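PDB 6XJ6: Pgp2 from Campylobacter jejuni subsp. jejuni, which trims peptidoglycan as an LD-carboxypeptidase of the YkuD family and, through a peptidoglycan-binding pocket on its NTF2 domain, directs helical cell shape. Local coordinates for residues K232-N237 with S253-Y258; D24-I29 with S43-K48; N33-I38 with E161-I166. All blocks are in the same frame, centred on the assembly; numbering follows the deposited sequence.

Interaction 1 (K232-N237 with S253-Y258); sequences KFSDIN and SFYEDY
Residues 232-237 and 253-258 run antiparallel as partners in a beta hairpin of the NTF2-like domain, the axes of strands 232-234 and 253-258 at 144°. Lys232 with Asp257, Ser234 with Tyr255 and Asn237 with Ser253 are hydrogen-bonded pairs, whereas Phe233 and Glu256 form a non-hydrogen-bonded pair. Between Ser234 and Asn237 a beta bulge shifts the register by one residue, and Asp235, with positive phi and psi, turns the corner. Past it the ladder resumes, Asn237 N reaching Ser253 O at 2.9 Å.

On one face Phe254 places CE1 over the centre of the Phe233 ring, 3.4 Å above its plane, the two rings set obliquely to each other. The Phe254 ring reaches this place because CG sits between the backbone N and the carbonyl carbon (chi1 53°). Phe254 CB also meets Ile236 CG1 at 3.7 Å, and helix 170-188 lies against these apolar groups through Leu180, Phe181 and Trp183.

On the other face the Asp235 carboxylate meets the Tyr255 ring obliquely, Asp235 OD2 3.1 Å from Tyr255 CE1, while Arg266 makes a cation-pi contact with that ring and a salt bridge to Asp257 OD1. Water 1 donates to Asp235 O and hydrogen-bonds Ser253 OG. The other oxygen of Asp257, OD2, accepts from Ser234 OG at 3.0 Å on its syn side, 23° out of the carboxylate plane.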
loop_
_atom_site.group_PDB
_atom_site.type_symbol
_atom_site.label_atom_id
_atom_site.label_comp_id
_atom_site.label_asym_id
_atom_site.label_seq_id
_atom_site.Cartn_x
_atom_site.Cartn_y
_atom_site.Cartn_z
ATOM N N LYS A 232 -14.959 -5.181 -14.860
ATOM C CA LYS A 232 -15.096 -5.944 -13.626
ATOM C C LYS A 232 -13.855 -5.767 -12.764
ATOM O O LYS A 232 -12.729 -5.788 -13.271
ATOM C CB LYS A 232 -15.286 -7.434 -13.923
ATOM C CG LYS A 232 -16.723 -7.823 -14.224
ATOM C CD LYS A 232 -16.820 -9.272 -14.679
ATOM C CE LYS A 232 -16.728 -9.391 -16.194
ATOM N NZ LYS A 232 -16.034 -10.638 -16.620
ATOM N N PHE A 233 -14.068 -5.589 -11.461
ATOM C CA PHE A 233 -12.990 -5.534 -10.485
ATOM C C PHE A 233 -12.924 -6.863 -9.745
ATOM O O PHE A 233 -13.959 -7.457 -9.418
ATOM C CB PHE A 233 -13.208 -4.421 -9.457
ATOM C CG PHE A 233 -13.103 -3.026 -10.005
ATOM C CD1 PHE A 233 -12.724 -2.784 -11.317
ATOM C CD2 PHE A 233 -13.378 -1.941 -9.184
ATOM C CE1 PHE A 233 -12.622 -1.483 -11.795
ATOM C CE2 PHE A 233 -13.283 -0.646 -9.658
ATOM C CZ PHE A 233 -12.910 -0.416 -10.962
ATOM N N SER A 234 -11.707 -7.332 -9.487
ATOM C CA SER A 234 -11.523 -8.547 -8.708
ATOM C C SER A 234 -10.245 -8.427 -7.891
ATOM O O SER A 234 -9.449 -7.502 -8.072
ATOM C CB SER A 234 -11.503 -9.793 -9.599
ATOM O OG SER A 234 -10.392 -9.790 -10.469
ATOM N N ASP A 235 -10.070 -9.368 -6.968
ATOM C CA ASP A 235 -8.885 -9.437 -6.111
ATOM C C ASP A 235 -8.648 -8.115 -5.378
ATOM O O ASP A 235 -7.544 -7.575 -5.361
ATOM C CB ASP A 235 -7.651 -9.864 -6.912
ATOM C CG ASP A 235 -6.479 -10.268 -6.026
ATOM O OD1 ASP A 235 -6.708 -10.707 -4.880
ATOM O OD2 ASP A 235 -5.322 -10.145 -6.482
ATOM N N ILE A 236 -9.698 -7.589 -4.758
ATOM C CA ILE A 236 -9.609 -6.283 -4.112
ATOM C C ILE A 236 -8.941 -6.421 -2.753
ATOM O O ILE A 236 -9.377 -7.210 -1.903
ATOM C CB ILE A 236 -10.993 -5.638 -3.980
ATOM C CG1 ILE A 236 -11.618 -5.434 -5.362
ATOM C CG2 ILE A 236 -10.881 -4.285 -3.265
ATOM C CD1 ILE A 236 -13.099 -5.109 -5.301
ATOM N N ASN A 237 -7.877 -5.640 -2.549
ATOM C CA ASN A 237 -7.187 -5.533 -1.272
ATOM C C ASN A 237 -7.212 -4.076 -0.849
ATOM O O ASN A 237 -6.789 -3.204 -1.615
ATOM C CB ASN A 237 -5.726 -5.950 -1.398
ATOM C CG ASN A 237 -5.552 -7.407 -1.744
ATOM O OD1 ASN A 237 -6.329 -8.256 -1.303
ATOM N ND2 ASN A 237 -4.511 -7.716 -2.509
ATOM N N SER A 253 -5.943 -1.877 -4.038
ATOM C CA SER A 253 -5.426 -2.542 -5.222
ATOM C C SER A 253 -6.435 -3.570 -5.701
ATOM O O SER A 253 -7.193 -4.142 -4.911
ATOM C CB SER A 253 -4.060 -3.196 -4.964
ATOM O OG SER A 253 -4.129 -4.198 -3.970
ATOM N N PHE A 254 -6.458 -3.790 -7.007
ATOM C CA PHE A 254 -7.419 -4.713 -7.590
ATOM C C PHE A 254 -7.020 -4.975 -9.028
ATOM O O PHE A 254 -6.224 -4.232 -9.612
ATOM C CB PHE A 254 -8.852 -4.165 -7.523
ATOM C CG PHE A 254 -9.017 -2.787 -8.110
ATOM C CD1 PHE A 254 -9.425 -2.619 -9.417
ATOM C CD2 PHE A 254 -8.768 -1.660 -7.339
ATOM C CE1 PHE A 254 -9.584 -1.356 -9.951
ATOM C CE2 PHE A 254 -8.919 -0.392 -7.874
ATOM C CZ PHE A 254 -9.330 -0.243 -9.173
ATOM N N TYR A 255 -7.574 -6.048 -9.585
ATOM C CA TYR A 255 -7.449 -6.344 -11.003
ATOM C C TYR A 255 -8.628 -5.736 -11.740
ATOM O O TYR A 255 -9.773 -5.805 -11.278
ATOM C CB TYR A 255 -7.461 -7.853 -11.260
ATOM C CG TYR A 255 -6.212 -8.598 -10.858
ATOM C CD1 TYR A 255 -6.273 -9.653 -9.956
ATOM C CD2 TYR A 255 -4.976 -8.268 -11.397
ATOM C CE1 TYR A 255 -5.136 -10.349 -9.592
ATOM C CE2 TYR A 255 -3.834 -8.961 -11.037
ATOM C CZ TYR A 255 -3.920 -9.997 -10.136
ATOM O OH TYR A 255 -2.782 -10.686 -9.781
ATOM N N GLU A 256 -8.344 -5.158 -12.897
ATOM C CA GLU A 256 -9.350 -4.598 -13.783
ATOM C C GLU A 256 -9.488 -5.564 -14.949
ATOM O O GLU A 256 -8.514 -5.808 -15.663
ATOM C CB GLU A 256 -8.875 -3.235 -14.280
ATOM C CG GLU A 256 -9.913 -2.418 -14.990
ATOM C CD GLU A 256 -9.511 -0.962 -15.076
ATOM O OE1 GLU A 256 -8.791 -0.599 -16.029
ATOM O OE2 GLU A 256 -9.891 -0.187 -14.172
ATOM N N ASP A 257 -10.684 -6.127 -15.123
ATOM C CA ASP A 257 -10.928 -7.159 -16.120
ATOM C C ASP A 257 -11.922 -6.648 -17.150
ATOM O O ASP A 257 -12.908 -5.988 -16.807
ATOM C CB ASP A 257 -11.477 -8.442 -15.474
ATOM C CG ASP A 257 -10.481 -9.101 -14.533
ATOM O OD1 ASP A 257 -9.282 -9.166 -14.876
ATOM O OD2 ASP A 257 -10.900 -9.555 -13.446
ATOM N N TYR A 258 -11.666 -6.968 -18.416
ATOM C CA TYR A 258 -12.525 -6.522 -19.503
ATOM C C TYR A 258 -12.423 -7.527 -20.636
ATOM O O TYR A 258 -11.318 -7.934 -21.010
ATOM C CB TYR A 258 -12.102 -5.133 -19.997
HETATM O O HOH W 1 -5.037 -6.611 -5.651
#

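Interaction 2 (D24-I29 with S43-K48); sequences DDNVAI and SYEDGK
Val27 and Tyr44 form a hydrogen-bonded antiparallel pair in the hairpin of strands 27-33 and 38-45, part of the mixed sheet of the L,D-transpeptidase catalytic domain. The two bonds of the pair are unequal: Tyr44 N reaches Val27 O at 2.8 Å, nearly straight at 170°, while Val27 N is 3.3 Å from Tyr44 O. Tyr44 O also receives a CA-H...O contact from Asn26, with CA 3.3 Å away. Further backbone bonds tie Ala28 to Lys155 and Phe157, Ser43 to Arg50, and Gly47 to Asn17.

The Asn26 amide crosses Glu45 with its plane only 10° from that of the carboxylate, and Asn26 ND2 packs on the aliphatic Glu45 CG at 3.6 Å. Its other end is bridged by a water that donates to Asn26 OD1 at 2.9 Å and accepts from Asp46 N, so the first peptide N-H inside the turn is satisfied. That turn, type I' from Glu45 to Lys48, is closed by Glu45 N to Lys48 O and Lys48 N to Glu45 O.

The Tyr44 chi1 of 175° carries the side chain alongside Val27 and Ile29; Tyr44 CB meets Val27 CG2 at 3.9 Å. Gly47 N lies 3.3 Å above one face of the Tyr44 ring, and Tyr23 meets the ring edge-to-face. Strand 156-161 flanks Val27 and Ile29 through Phe157 and Met159, strand 48-56 continues the sheet beyond Ser43, and strand 22-23 packs Tyr22 on Tyr44 and Tyr23 on Ile29.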
loop_
_atom_site.group_PDB
_atom_site.type_symbol
_atom_site.label_atom_id
_atom_site.label_comp_id
_atom_site.label_asym_id
_atom_site.label_seq_id
_atom_site.Cartn_x
_atom_site.Cartn_y
_atom_site.Cartn_z
ATOM N N ASP A 24 -8.814 -9.989 -0.352
ATOM C CA ASP A 24 -9.636 -10.970 -1.047
ATOM C C ASP A 24 -9.144 -12.393 -0.817
ATOM O O ASP A 24 -9.951 -13.328 -0.805
ATOM C CB ASP A 24 -9.671 -10.653 -2.538
ATOM C CG ASP A 24 -10.636 -11.537 -3.287
ATOM O OD1 ASP A 24 -11.858 -11.370 -3.109
ATOM O OD2 ASP A 24 -10.169 -12.399 -4.042
ATOM N N ASP A 25 -7.840 -12.580 -0.612
ATOM C CA ASP A 25 -7.265 -13.892 -0.345
ATOM C C ASP A 25 -6.213 -13.744 0.750
ATOM O O ASP A 25 -6.004 -12.655 1.293
ATOM C CB ASP A 25 -6.704 -14.509 -1.635
ATOM C CG ASP A 25 -6.329 -15.977 -1.478
ATOM O OD1 ASP A 25 -7.078 -16.726 -0.811
ATOM O OD2 ASP A 25 -5.275 -16.381 -2.020
ATOM N N ASN A 26 -5.559 -14.856 1.080
ATOM C CA ASN A 26 -4.593 -14.888 2.171
ATOM C C ASN A 26 -3.366 -14.054 1.841
ATOM O O ASN A 26 -2.839 -14.108 0.728
ATOM C CB ASN A 26 -4.145 -16.325 2.420
ATOM C CG ASN A 26 -5.247 -17.191 2.993
ATOM O OD1 ASN A 26 -6.385 -16.749 3.157
ATOM N ND2 ASN A 26 -4.913 -18.438 3.299
ATOM N N VAL A 27 -2.892 -13.309 2.836
ATOM C CA VAL A 27 -1.701 -12.481 2.713
ATOM C C VAL A 27 -0.957 -12.512 4.040
ATOM O O VAL A 27 -1.475 -12.952 5.066
ATOM C CB VAL A 27 -2.022 -11.016 2.317
ATOM C CG1 VAL A 27 -2.820 -10.956 1.024
ATOM C CG2 VAL A 27 -2.767 -10.289 3.433
ATOM N N ALA A 28 0.273 -12.027 4.006
ATOM C CA ALA A 28 1.025 -11.725 5.209
ATOM C C ALA A 28 1.322 -10.235 5.221
ATOM O O ALA A 28 1.540 -9.625 4.169
ATOM C CB ALA A 28 2.343 -12.501 5.260
ATOM N N ILE A 29 1.330 -9.656 6.417
ATOM C CA ILE A 29 1.642 -8.244 6.600
ATOM C C ILE A 29 2.838 -8.137 7.534
ATOM O O ILE A 29 2.776 -8.594 8.680
ATOM C CB ILE A 29 0.453 -7.455 7.162
ATOM C CG1 ILE A 29 -0.780 -7.609 6.261
ATOM C CG2 ILE A 29 0.835 -5.990 7.316
ATOM C CD1 ILE A 29 -1.782 -8.601 6.790
ATOM N N SER A 43 -0.236 -13.157 9.556
ATOM C CA SER A 43 -0.974 -13.801 8.484
ATOM C C SER A 43 -2.437 -13.390 8.579
ATOM O O SER A 43 -2.992 -13.274 9.675
ATOM C CB SER A 43 -0.859 -15.322 8.589
ATOM O OG SER A 43 -1.410 -15.790 9.804
ATOM N N TYR A 44 -3.048 -13.156 7.424
ATOM C CA TYR A 44 -4.465 -12.841 7.321
ATOM C C TYR A 44 -5.113 -13.957 6.527
ATOM O O TYR A 44 -4.697 -14.232 5.398
ATOM C CB TYR A 44 -4.651 -11.515 6.585
ATOM C CG TYR A 44 -6.087 -11.124 6.292
ATOM C CD1 TYR A 44 -6.764 -11.652 5.202
ATOM C CD2 TYR A 44 -6.751 -10.199 7.087
ATOM C CE1 TYR A 44 -8.069 -11.281 4.925
ATOM C CE2 TYR A 44 -8.048 -9.820 6.814
ATOM C CZ TYR A 44 -8.700 -10.360 5.733
ATOM O OH TYR A 44 -9.994 -9.976 5.465
ATOM N N GLU A 45 -6.119 -14.603 7.121
ATOM C CA GLU A 45 -6.887 -15.660 6.466
ATOM C C GLU A 45 -8.363 -15.384 6.727
ATOM O O GLU A 45 -8.848 -15.616 7.836
ATOM C CB GLU A 45 -6.483 -17.027 7.002
ATOM C CG GLU A 45 -5.023 -17.367 6.781
ATOM C CD GLU A 45 -4.652 -18.731 7.330
ATOM O OE1 GLU A 45 -5.566 -19.476 7.754
ATOM O OE2 GLU A 45 -3.443 -19.054 7.335
ATOM N N ASP A 46 -9.061 -14.861 5.720
ATOM C CA ASP A 46 -10.504 -14.608 5.799
ATOM C C ASP A 46 -10.877 -13.869 7.086
ATOM O O ASP A 46 -11.830 -14.216 7.784
ATOM C CB ASP A 46 -11.312 -15.899 5.634
ATOM C CG ASP A 46 -12.819 -15.656 5.626
ATOM O OD1 ASP A 46 -13.543 -16.296 6.425
ATOM O OD2 ASP A 46 -13.276 -14.807 4.833
ATOM N N GLY A 47 -10.113 -12.827 7.395
ATOM C CA GLY A 47 -10.432 -11.994 8.532
ATOM C C GLY A 47 -9.935 -12.504 9.861
ATOM O O GLY A 47 -10.256 -11.905 10.895
ATOM N N LYS A 48 -9.178 -13.595 9.875
ATOM C CA LYS A 48 -8.493 -14.055 11.073
ATOM C C LYS A 48 -7.026 -13.675 10.960
ATOM O O LYS A 48 -6.381 -13.974 9.951
ATOM C CB LYS A 48 -8.615 -15.572 11.221
ATOM C CG LYS A 48 -10.032 -16.068 11.465
ATOM C CD LYS A 48 -10.452 -17.088 10.409
ATOM C CE LYS A 48 -9.580 -18.344 10.438
ATOM N NZ LYS A 48 -9.765 -19.175 9.214
HETATM O O HOH W 2 -8.091 -14.414 3.179
#

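Interaction 3 (N33-I38 with E161-I166); sequences NKTDKI and EEKEKI
Asn33 ND2 is gripped by two acceptors, Glu161 OE1 at 2.9 Å and Lys163 O at 3.0 Å. Both lie close to the amide plane, so each N-H is spent on one partner. The carboxylate stands almost square to the amide, the planes 89° apart, and OE1 is met on its anti side but well out of the carboxylate plane; Lys163 O is approached from above its carbonyl plane. A chi1 of -174° swings the Asn33 amide toward 161-163, and its OD1 turns back to accept Asp36 N at 2.8 Å, an Asx motif that fixes the rotation of the group. Here the parallel strands 27-33 and 156-161 of the catalytic domain's mixed sheet end side by side, and Lys34 N donates to Glu161 O between them.

Beyond the strands, Thr35 OG1 donates to Glu162 O at 2.7 Å and rests on Lys163 CB. The Lys34 chain bends at chi3 to bring NZ onto the syn lone pair of Glu162 OE2, a salt bridge of 2.8 Å; Leu62 O and Thr74 O also take NZ, and Gly64 N binds Glu162 OE1. The second Glu161 oxygen, OE2, accepts from Ile166 N and makes a salt bridge with Arg167.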
loop_
_atom_site.group_PDB
_atom_site.type_symbol
_atom_site.label_atom_id
_atom_site.label_comp_id
_atom_site.label_asym_id
_atom_site.label_seq_id
_atom_site.Cartn_x
_atom_site.Cartn_y
_atom_site.Cartn_z
ATOM N N ASN A 33 7.124 -0.751 13.443
ATOM C CA ASN A 33 6.937 0.550 14.074
ATOM C C ASN A 33 8.307 1.145 14.369
ATOM O O ASN A 33 9.085 0.572 15.141
ATOM C CB ASN A 33 6.111 0.428 15.356
ATOM C CG ASN A 33 5.771 1.781 15.958
ATOM O OD1 ASN A 33 6.639 2.471 16.497
ATOM N ND2 ASN A 33 4.510 2.172 15.855
ATOM N N LYS A 34 8.607 2.291 13.749
ATOM C CA LYS A 34 9.940 2.876 13.872
ATOM C C LYS A 34 10.231 3.430 15.261
ATOM O O LYS A 34 11.406 3.577 15.609
ATOM C CB LYS A 34 10.126 3.989 12.846
ATOM C CG LYS A 34 10.260 3.500 11.413
ATOM C CD LYS A 34 10.101 4.642 10.423
ATOM C CE LYS A 34 11.205 5.690 10.570
ATOM N NZ LYS A 34 11.031 6.829 9.628
ATOM N N THR A 35 9.205 3.770 16.044
ATOM C CA THR A 35 9.435 4.235 17.409
ATOM C C THR A 35 9.613 3.058 18.360
ATOM O O THR A 35 10.519 3.059 19.201
ATOM C CB THR A 35 8.274 5.124 17.880
ATOM O OG1 THR A 35 8.186 6.298 17.063
ATOM C CG2 THR A 35 8.468 5.551 19.327
ATOM N N ASP A 36 8.747 2.047 18.242
ATOM C CA ASP A 36 8.801 0.902 19.142
ATOM C C ASP A 36 9.974 -0.018 18.833
ATOM O O ASP A 36 10.372 -0.812 19.691
ATOM C CB ASP A 36 7.505 0.096 19.038
ATOM C CG ASP A 36 6.280 0.900 19.425
ATOM O OD1 ASP A 36 6.422 1.888 20.177
ATOM O OD2 ASP A 36 5.168 0.529 18.985
ATOM N N LYS A 37 10.530 0.073 17.626
ATOM C CA LYS A 37 11.572 -0.844 17.163
ATOM C C LYS A 37 11.105 -2.296 17.257
ATOM O O LYS A 37 11.839 -3.184 17.699
ATOM C CB LYS A 37 12.894 -0.626 17.904
ATOM C CG LYS A 37 13.381 0.814 17.913
ATOM C CD LYS A 37 13.591 1.375 16.509
ATOM C CE LYS A 37 14.121 2.801 16.559
ATOM N NZ LYS A 37 14.160 3.432 15.213
ATOM N N ILE A 38 9.874 -2.537 16.807
ATOM C CA ILE A 38 9.297 -3.873 16.767
ATOM C C ILE A 38 8.860 -4.154 15.340
ATOM O O ILE A 38 8.220 -3.307 14.705
ATOM C CB ILE A 38 8.100 -4.034 17.727
ATOM C CG1 ILE A 38 8.533 -3.809 19.179
ATOM C CG2 ILE A 38 7.482 -5.432 17.576
ATOM C CD1 ILE A 38 7.389 -3.824 20.194
ATOM N N GLU A 161 4.990 2.020 10.250
ATOM C CA GLU A 161 4.508 3.137 11.044
ATOM C C GLU A 161 5.681 3.948 11.572
ATOM O O GLU A 161 6.761 3.416 11.846
ATOM C CB GLU A 161 3.735 2.622 12.263
ATOM C CG GLU A 161 2.549 1.773 11.931
ATOM C CD GLU A 161 1.921 1.128 13.146
ATOM O OE1 GLU A 161 2.629 0.832 14.135
ATOM O OE2 GLU A 161 0.696 0.891 13.106
ATOM N N GLU A 162 5.446 5.246 11.760
ATOM C CA GLU A 162 6.447 6.092 12.397
ATOM C C GLU A 162 6.362 5.985 13.912
ATOM O O GLU A 162 7.345 5.656 14.582
ATOM C CB GLU A 162 6.240 7.545 11.970
ATOM C CG GLU A 162 7.222 8.529 12.563
ATOM C CD GLU A 162 8.572 8.511 11.890
ATOM O OE1 GLU A 162 9.455 9.247 12.372
ATOM O OE2 GLU A 162 8.737 7.770 10.904
ATOM N N LYS A 163 5.193 6.290 14.472
ATOM C CA LYS A 163 5.008 6.279 15.916
ATOM C C LYS A 163 3.614 5.778 16.250
ATOM O O LYS A 163 3.461 4.770 16.945
ATOM C CB LYS A 163 5.205 7.682 16.497
ATOM C CG LYS A 163 5.017 7.770 17.997
ATOM C CD LYS A 163 5.095 9.211 18.466
ATOM C CE LYS A 163 4.945 9.317 19.973
ATOM N NZ LYS A 163 6.141 8.786 20.686
ATOM N N GLU A 164 2.595 6.469 15.747
ATOM C CA GLU A 164 1.221 6.108 16.060
ATOM C C GLU A 164 0.854 4.754 15.467
ATOM O O GLU A 164 1.303 4.370 14.383
ATOM C CB GLU A 164 0.254 7.175 15.547
ATOM C CG GLU A 164 0.505 8.552 16.132
ATOM C CD GLU A 164 0.443 8.568 17.647
ATOM O OE1 GLU A 164 -0.456 7.909 18.215
ATOM O OE2 GLU A 164 1.300 9.231 18.273
ATOM N N LYS A 165 0.027 4.028 16.210
ATOM C CA LYS A 165 -0.517 2.759 15.753
ATOM C C LYS A 165 -1.652 3.053 14.782
ATOM O O LYS A 165 -2.633 3.714 15.147
ATOM C CB LYS A 165 -1.023 2.003 16.979
ATOM C CG LYS A 165 -1.697 0.674 16.725
ATOM C CD LYS A 165 -2.064 0.044 18.073
ATOM C CE LYS A 165 -2.892 -1.215 17.930
ATOM N NZ LYS A 165 -3.217 -1.796 19.266
ATOM N N ILE A 166 -1.509 2.580 13.549
ATOM C CA ILE A 166 -2.442 2.866 12.468
ATOM C C ILE A 166 -3.196 1.583 12.168
ATOM O O ILE A 166 -2.590 0.568 11.813
ATOM C CB ILE A 166 -1.708 3.387 11.222
ATOM C CG1 ILE A 166 -0.860 4.614 11.588
ATOM C CG2 ILE A 166 -2.686 3.716 10.110
ATOM C CD1 ILE A 166 -1.609 5.707 12.309
HETATM O O HOH W 3 5.086 4.449 19.302
HETATM O O HOH W 4 2.625 2.444 19.054
#

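In the fold
Interactions 2 and 3 share the mixed sheet of the catalytic domain: strand 27-33 begins in interaction 2 and ends in interaction 3, their centres about 21 Å apart. Their segments alternate along the chain. In the sheet, strand 27-33 lies between its hairpin partner 38-45 and the parallel strand 156-161. Interaction 1 comes later, in the antiparallel sheet of the NTF2-like domain. Its centre is about 17 Å from that of interaction 2, and the two touch where Asp24 N probably hydrogen-bonds Asn237 OD1. There the chain passes from strand 22-23, paired with 232-240, to strand 27-33, so the two sheets meet near this point. Interaction 3 lies about 31 Å from interaction 1, centre to centre, across the chain's middle.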